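Local coordinates for hypothetical oxidoreductase YDHF (Escherichia coli, PDB 1OG6), which binds NADPH and may function as an oxidoreductase of the aldo/keto reductase family, built on an alpha/beta barrel, at residues Ala177-Glu182 and Asp193-Gln198. Sequence-based numbering, arbitrary orientation.
Sequences ATNQVE and DGTLDQ. With NAP (NADP nicotinamide-adenine-dinucleotide phosphate), chain F.
Val181 and Asn179 of barrel strand 179-182 pack against Thr195 and Leu196 in the first turn of helix 195-201, a small buried strand-to-helix contact within one beta-alpha-beta unit of the TIM barrel. Thr195 CG2 is the shared methyl, 3.9 Å from Asn179 ND2 and 4.2 Å from Val181 CG1. With OG1 beside its own backbone N (chi1 -60°), the CG2 methyl falls anti to that N and faces the strand. Thr195 OG1 and Thr195 N both donate to Asp193 OD2 from the same face of the carboxylate, Thr195 N at 2.8 Å and from above the plane; this Asx turn leads into the helix, with Gly194 at the N-cap. Farther along, Val181 CG2 lies 4.4 Å from Leu196 CD2. Asn179 and Thr195 cross at about a right angle, and Asn179 ND2 is also hydrogen-bonded to Phe160 O. Gln180, between Asn179 and Val181, extends to the opposite side of the strand, its chain carbons beside the nicotinamide carboxamide of NADP. Shortening Gln180 to an alanine would remove these carbons and is likely to open a gap beside the carboxamide. Around the contact, Pro162 of helix 162-169 touches Thr195 and Phe165 touches Asn179, while strand 179-182 runs parallel between strands 152-158 and 207-209.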
ATOM      1  N   ALA C 177      19.458   5.423  -6.855  1.00 27.96           N
ATOM      2  CA  ALA C 177      19.622   6.851  -7.020  1.00 26.36           C
ATOM      3  C   ALA C 177      18.339   7.624  -7.253  1.00 25.87           C
ATOM      4  O   ALA C 177      18.265   8.787  -6.892  1.00 26.97           O
ATOM      5  CB  ALA C 177      20.599   7.129  -8.142  1.00 25.52           C
ATOM      6  N   THR C 178      17.325   7.005  -7.846  1.00 25.11           N
ATOM      7  CA  THR C 178      16.086   7.740  -8.109  1.00 23.34           C
ATOM      8  C   THR C 178      14.928   6.856  -8.572  1.00 23.53           C
ATOM      9  O   THR C 178      15.053   5.642  -8.657  1.00 23.09           O
ATOM     10  CB  THR C 178      16.329   8.841  -9.177  1.00 21.08           C
ATOM     11  OG1 THR C 178      15.233   9.751  -9.180  1.00 19.18           O
ATOM     12  CG2 THR C 178      16.456   8.239 -10.568  1.00 20.06           C
ATOM     13  N   ASN C 179      13.796   7.489  -8.857  1.00 23.42           N
ATOM     14  CA  ASN C 179      12.594   6.804  -9.333  1.00 22.51           C
ATOM     15  C   ASN C 179      11.843   7.824 -10.193  1.00 22.97           C
ATOM     16  O   ASN C 179      10.907   8.480  -9.736  1.00 22.91           O
ATOM     17  CB  ASN C 179      11.729   6.329  -8.151  1.00 19.61           C
ATOM     18  CG  ASN C 179      10.474   5.579  -8.599  1.00 18.95           C
ATOM     19  OD1 ASN C 179      10.406   5.092  -9.720  1.00 18.04           O
ATOM     20  ND2 ASN C 179       9.482   5.479  -7.717  1.00 16.35           N
ATOM     21  N   GLN C 180      12.282   7.963 -11.442  1.00 22.64           N
ATOM     22  CA  GLN C 180      11.683   8.916 -12.358  1.00 22.66           C
ATOM     23  C   GLN C 180      10.199   8.704 -12.541  1.00 23.08           C
ATOM     24  O   GLN C 180       9.787   7.787 -13.232  1.00 24.79           O
ATOM     25  CB  GLN C 180      12.358   8.854 -13.723  1.00 22.15           C
ATOM     26  CG  GLN C 180      11.746   9.837 -14.697  1.00 23.73           C
ATOM     27  CD  GLN C 180      12.576  10.041 -15.935  1.00 25.63           C
ATOM     28  OE1 GLN C 180      13.794  10.201 -15.862  1.00 27.25           O
ATOM     29  NE2 GLN C 180      11.922  10.060 -17.084  1.00 24.73           N
ATOM     30  N   VAL C 181       9.397   9.573 -11.943  1.00 22.58           N
ATOM     31  CA  VAL C 181       7.952   9.461 -12.052  1.00 22.60           C
ATOM     32  C   VAL C 181       7.333  10.731 -12.634  1.00 23.39           C
ATOM     33  O   VAL C 181       8.008  11.757 -12.735  1.00 23.03           O
ATOM     34  CB  VAL C 181       7.343   9.177 -10.671  1.00 21.84           C
ATOM     35  CG1 VAL C 181       7.715   7.791 -10.227  1.00 21.69           C
ATOM     36  CG2 VAL C 181       7.854  10.177  -9.659  1.00 21.08           C
ATOM     37  N   GLU C 182       6.060  10.665 -13.025  1.00 22.84           N
ATOM     38  CA  GLU C 182       5.387  11.839 -13.578  1.00 23.25           C
ATOM     39  C   GLU C 182       4.694  12.661 -12.506  1.00 23.68           C
ATOM     40  O   GLU C 182       3.882  12.126 -11.755  1.00 24.31           O
ATOM     41  CB  GLU C 182       4.338  11.445 -14.613  1.00 23.80           C
ATOM     42  CG  GLU C 182       3.265  12.523 -14.781  1.00 27.79           C
ATOM     43  CD  GLU C 182       2.436  12.379 -16.044  1.00 30.56           C
ATOM     44  OE1 GLU C 182       2.081  11.229 -16.397  1.00 31.40           O
ATOM     45  OE2 GLU C 182       2.132  13.428 -16.668  1.00 30.55           O
ATOM     46  N   ASP C 193      -0.273   8.185  -3.109  1.00 26.48           N
ATOM     47  CA  ASP C 193      -0.348   6.737  -3.129  1.00 24.50           C
ATOM     48  C   ASP C 193       0.852   6.160  -2.381  1.00 24.81           C
ATOM     49  O   ASP C 193       0.999   4.942  -2.268  1.00 26.33           O
ATOM     50  CB  ASP C 193      -0.407   6.209  -4.569  1.00 24.48           C
ATOM     51  CG  ASP C 193       0.891   6.403  -5.329  1.00 26.35           C
ATOM     52  OD1 ASP C 193       0.994   5.906  -6.473  1.00 27.00           O
ATOM     53  OD2 ASP C 193       1.808   7.051  -4.792  1.00 26.94           O
ATOM     54  N   GLY C 194       1.703   7.045  -1.863  1.00 23.80           N
ATOM     55  CA  GLY C 194       2.865   6.607  -1.109  1.00 22.50           C
ATOM     56  C   GLY C 194       4.180   6.644  -1.858  1.00 23.04           C
ATOM     57  O   GLY C 194       5.237   6.462  -1.263  1.00 22.92           O
ATOM     58  N   THR C 195       4.124   6.873  -3.163  1.00 24.44           N
ATOM     59  CA  THR C 195       5.334   6.917  -3.973  1.00 25.01           C
ATOM     60  C   THR C 195       6.229   8.044  -3.486  1.00 25.68           C
ATOM     61  O   THR C 195       7.397   7.822  -3.166  1.00 26.30           O
ATOM     62  CB  THR C 195       5.024   7.155  -5.476  1.00 25.19           C
ATOM     63  OG1 THR C 195       4.199   6.098  -5.987  1.00 25.38           O
ATOM     64  CG2 THR C 195       6.306   7.196  -6.280  1.00 23.61           C
ATOM     65  N   LEU C 196       5.691   9.256  -3.416  1.00 24.59           N
ATOM     66  CA  LEU C 196       6.507  10.370  -2.971  1.00 23.89           C
ATOM     67  C   LEU C 196       6.808  10.349  -1.473  1.00 24.55           C
ATOM     68  O   LEU C 196       7.702  11.051  -1.013  1.00 24.23           O
ATOM     69  CB  LEU C 196       5.863  11.698  -3.366  1.00 21.55           C
ATOM     70  CG  LEU C 196       5.725  11.950  -4.868  1.00 20.21           C
ATOM     71  CD1 LEU C 196       5.491  13.421  -5.092  1.00 17.70           C
ATOM     72  CD2 LEU C 196       6.978  11.525  -5.604  1.00 19.43           C
ATOM     73  N   ASP C 197       6.079   9.541  -0.708  1.00 25.49           N
ATOM     74  CA  ASP C 197       6.330   9.459   0.732  1.00 26.16           C
ATOM     75  C   ASP C 197       7.537   8.545   0.976  1.00 25.83           C
ATOM     76  O   ASP C 197       8.370   8.813   1.842  1.00 25.46           O
ATOM     77  CB  ASP C 197       5.089   8.938   1.476  1.00 27.28           C
ATOM     78  CG  ASP C 197       3.865   9.840   1.286  1.00 29.60           C
ATOM     79  OD1 ASP C 197       4.011  11.081   1.398  1.00 30.50           O
ATOM     80  OD2 ASP C 197       2.756   9.310   1.035  1.00 29.09           O
ATOM     81  N   GLN C 198       7.629   7.470   0.201  1.00 25.25           N
ATOM     82  CA  GLN C 198       8.751   6.552   0.315  1.00 24.85           C
ATOM     83  C   GLN C 198      10.002   7.269  -0.168  1.00 24.90           C
ATOM     84  O   GLN C 198      11.071   7.151   0.422  1.00 24.77           O
ATOM     85  CB  GLN C 198       8.524   5.304  -0.545  1.00 25.16           C
ATOM     86  CG  GLN C 198       9.817   4.678  -1.070  1.00 24.64           C
ATOM     87  CD  GLN C 198       9.586   3.413  -1.871  1.00 24.69           C
ATOM     88  OE1 GLN C 198       9.654   2.311  -1.342  1.00 25.14           O
ATOM     89  NE2 GLN C 198       9.305   3.570  -3.153  1.00 24.86           N
TER
HETATM   90  PA  NAP F1299       6.851  18.189 -20.795  1.00 65.10           P
HETATM   91  O1A NAP F1299       5.494  18.134 -20.413  0.62 64.24           O
HETATM   92  O2A NAP F1299       7.956  18.905 -20.047  0.65 64.98           O
HETATM   93  O5B NAP F1299       6.965  18.752 -22.294  1.00 64.28           O
HETATM   94  C5B NAP F1299       6.197  19.930 -22.619  1.00 64.53           C
HETATM   95  C4B NAP F1299       5.940  19.811 -24.160  0.78 63.66           C
HETATM   96  O4B NAP F1299       5.124  21.015 -24.438  0.99 64.03           O
HETATM   97  C3B NAP F1299       7.192  19.997 -25.055  0.60 63.31           C
HETATM   98  O3B NAP F1299       7.066  19.027 -26.089  1.00 61.10           O
HETATM   99  C2B NAP F1299       7.140  21.403 -25.619  0.90 63.55           C
HETATM  100  O2B NAP F1299       7.435  21.473 -27.012  0.32 64.46           O
HETATM  101  C1B NAP F1299       5.689  21.905 -25.360  1.00 63.65           C
HETATM  102  N9A NAP F1299       5.711  23.254 -24.817  0.87 63.23           N
HETATM  103  C8A NAP F1299       6.513  23.844 -23.857  1.00 63.22           C
HETATM  104  N7A NAP F1299       6.235  25.113 -23.620  0.62 63.21           N
HETATM  105  C5A NAP F1299       5.178  25.368 -24.486  1.00 62.95           C
HETATM  106  C6A NAP F1299       4.449  26.551 -24.695  0.75 63.05           C
HETATM  107  N6A NAP F1299       4.625  27.736 -24.078  0.65 63.07           N
HETATM  108  N1A NAP F1299       3.419  26.507 -25.653  0.84 63.50           N
HETATM  109  N3A NAP F1299       3.844  24.145 -26.175  1.00 62.63           N
HETATM  110  C4A NAP F1299       4.854  24.215 -25.227  0.08 63.07           C
HETATM  111  O3  NAP F1299       7.385  16.699 -20.931  0.77 64.09           O
HETATM  112  PN  NAP F1299       7.508  15.727 -22.165  1.00 63.03           P
HETATM  113  O1N NAP F1299       6.630  14.565 -22.339  0.51 63.25           O
HETATM  114  O2N NAP F1299       8.852  15.845 -22.809  0.87 62.48           O
HETATM  115  O5D NAP F1299       8.148  14.694 -21.090  0.20 62.07           O
HETATM  116  C5D NAP F1299       9.139  15.081 -20.059  1.00 60.15           C
HETATM  117  C4D NAP F1299      10.451  14.329 -20.226  0.86 59.72           C
HETATM  118  O4D NAP F1299      10.520  13.120 -19.425  0.38 59.19           O
HETATM  119  C3D NAP F1299      10.882  13.913 -21.678  1.00 59.64           C
HETATM  120  O3D NAP F1299      11.774  14.869 -22.264  0.60 60.33           O
HETATM  121  O2D NAP F1299      12.918  12.477 -21.640  1.00 58.46           O
HETATM  122  C1D NAP F1299      11.064  12.009 -20.203  1.00 58.72           C
HETATM  123  N1N NAP F1299      10.054  10.885 -20.216  0.62 57.85           N
HETATM  124  C2N NAP F1299      10.173   9.774 -19.340  1.00 57.16           C
HETATM  125  C3N NAP F1299       9.229   8.749 -19.414  0.81 57.37           C
HETATM  126  C7N NAP F1299       9.363   7.550 -18.465  0.35 57.19           C
HETATM  127  O7N NAP F1299       8.527   6.690 -18.570  1.00 57.01           O
HETATM  128  N7N NAP F1299      10.332   7.474 -17.594  1.00 56.79           N
HETATM  129  C4N NAP F1299       8.122   8.796 -20.377  1.00 57.29           C
HETATM  130  C5N NAP F1299       8.032   9.928 -21.238  0.56 57.44           C
HETATM  131  C6N NAP F1299       8.987  10.986 -21.177  0.76 57.27           C
HETATM  132  P2B NAP F1299       8.268  22.676 -27.703  1.00 65.03           P
HETATM  133  O1X NAP F1299       9.747  23.012 -27.537  0.58 64.55           O
HETATM  134  O2X NAP F1299       7.523  23.102 -28.946  1.00 64.90           O
HETATM  135  O3X NAP F1299       8.882  21.477 -28.391  0.91 65.47           O